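Local coordinates for uncharacterized protein lp_2664 (Lactobacillus plantarum WCFS1, PDB 2PJQ) that is of unknown function but belongs to the HD-domain family, and so is probably a metal-dependent phosphohydrolase, at residues Asn54-Ala59 and Gly121-Asp126. Sequence-based numbering, arbitrary orientation.
Sequences NLTLAA and GQVVQD
Thr56 and Ala59 meet Val123 and Val124 where two helices of the all-helical HD domain, 53-62 and 119-130, run side by side in the core. The short segments' axes cross at -39° and come within 9.1 Å; no hydrogen bond joins the two segments, which meet by van der Waals contact of methyls with one another and with backbone carbonyls. His63 and Asp64 come just after helix 53-62, and Asp128 lies on helix 119-130; with His34 they converge in a pattern consistent with the metal-binding residues of HD-domain proteins, although no metal is bound to them here. Val124 lies near this group without touching it. Thr56 OG1 turns back to hydrogen-bond the O of Asn52. Val124 points at the other helix and straddles one turn of it: CG2 reaches the CB of Ala59 at 4.1 Å and also approaches the O of Thr56, while CG1, anti to the backbone N (chi1 -163°), lies 3.8 Å from the O of Ala59. Ile101 of helix 92-102 touches both Ala59 and Val124. Cutting Val124 back to alanine removes both methyls and is likely to open a gap beside Ala59 CB and these carbonyls. Thr56 and Val123 cross at about a right angle, with Thr56 CG2 3.7 Å from Val123 CG1.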
# COMPACT_ATOMS: atom_id res chain seq x y z
N ASN B 54 10.49 -21.47 -23.07
CA ASN B 54 9.06 -21.36 -23.38
C ASN B 54 8.05 -21.95 -22.40
O ASN B 54 6.94 -21.44 -22.30
CB ASN B 54 8.78 -21.92 -24.77
CG ASN B 54 9.45 -21.12 -25.85
OD1 ASN B 54 10.33 -20.30 -25.57
ND2 ASN B 54 9.05 -21.35 -27.10
N LEU B 55 8.40 -23.02 -21.70
CA LEU B 55 7.46 -23.59 -20.75
C LEU B 55 7.44 -22.63 -19.58
O LEU B 55 6.38 -22.27 -19.06
CB LEU B 55 7.93 -24.96 -20.26
CG LEU B 55 6.98 -25.93 -19.55
CD1 LEU B 55 7.81 -26.91 -18.73
CD2 LEU B 55 6.01 -25.21 -18.64
N THR B 56 8.64 -22.21 -19.17
CA THR B 56 8.84 -21.31 -18.04
C THR B 56 8.04 -20.02 -18.15
O THR B 56 7.19 -19.74 -17.31
CB THR B 56 10.34 -20.93 -17.88
OG1 THR B 56 11.11 -22.11 -17.63
CG2 THR B 56 10.55 -19.99 -16.70
N LEU B 57 8.31 -19.24 -19.19
CA LEU B 57 7.62 -17.96 -19.34
C LEU B 57 6.13 -18.19 -19.43
O LEU B 57 5.35 -17.46 -18.82
CB LEU B 57 8.11 -17.22 -20.58
CG LEU B 57 9.62 -17.08 -20.66
CD1 LEU B 57 9.98 -16.21 -21.84
CD2 LEU B 57 10.14 -16.48 -19.36
N ALA B 58 5.75 -19.21 -20.20
CA ALA B 58 4.35 -19.55 -20.38
C ALA B 58 3.72 -19.66 -19.00
O ALA B 58 2.78 -18.93 -18.68
CB ALA B 58 4.22 -20.86 -21.12
N ALA B 59 4.28 -20.54 -18.16
CA ALA B 59 3.75 -20.71 -16.82
C ALA B 59 3.92 -19.43 -16.03
O ALA B 59 3.15 -19.16 -15.12
CB ALA B 59 4.46 -21.87 -16.10
N GLY B 121 9.55 -24.97 -12.89
CA GLY B 121 8.67 -24.53 -11.82
C GLY B 121 9.42 -23.72 -10.76
O GLY B 121 8.99 -22.65 -10.35
N GLN B 122 10.55 -24.25 -10.32
CA GLN B 122 11.35 -23.56 -9.33
C GLN B 122 11.69 -22.19 -9.87
O GLN B 122 11.75 -21.23 -9.12
CB GLN B 122 12.63 -24.34 -9.06
CG GLN B 122 12.38 -25.69 -8.41
CD GLN B 122 13.62 -26.55 -8.33
OE1 GLN B 122 14.76 -26.05 -8.38
NE2 GLN B 122 13.42 -27.85 -8.19
N VAL B 123 11.88 -22.10 -11.18
CA VAL B 123 12.20 -20.82 -11.76
C VAL B 123 11.01 -19.86 -11.75
O VAL B 123 11.16 -18.69 -11.42
CB VAL B 123 12.75 -20.98 -13.19
CG1 VAL B 123 12.84 -19.62 -13.88
CG2 VAL B 123 14.14 -21.59 -13.14
N VAL B 124 9.82 -20.34 -12.11
CA VAL B 124 8.66 -19.46 -12.10
C VAL B 124 8.48 -18.96 -10.66
O VAL B 124 8.42 -17.75 -10.41
CB VAL B 124 7.37 -20.20 -12.57
CG1 VAL B 124 6.29 -19.21 -12.98
CG2 VAL B 124 7.70 -21.09 -13.74
N GLN B 125 8.43 -19.89 -9.72
CA GLN B 125 8.27 -19.55 -8.32
C GLN B 125 9.28 -18.51 -7.82
O GLN B 125 8.90 -17.48 -7.23
CB GLN B 125 8.38 -20.82 -7.47
CG GLN B 125 8.39 -20.54 -5.99
CD GLN B 125 8.35 -21.80 -5.15
OE1 GLN B 125 7.31 -22.45 -5.02
NE2 GLN B 125 9.49 -22.16 -4.57
N ASP B 126 10.56 -18.76 -8.06
CA ASP B 126 11.59 -17.82 -7.63
C ASP B 126 11.38 -16.46 -8.26
O ASP B 126 11.62 -15.43 -7.65
CB ASP B 126 12.97 -18.35 -8.00
CG ASP B 126 13.43 -19.45 -7.07
OD1 ASP B 126 12.81 -19.60 -5.99
OD2 ASP B 126 14.40 -20.15 -7.42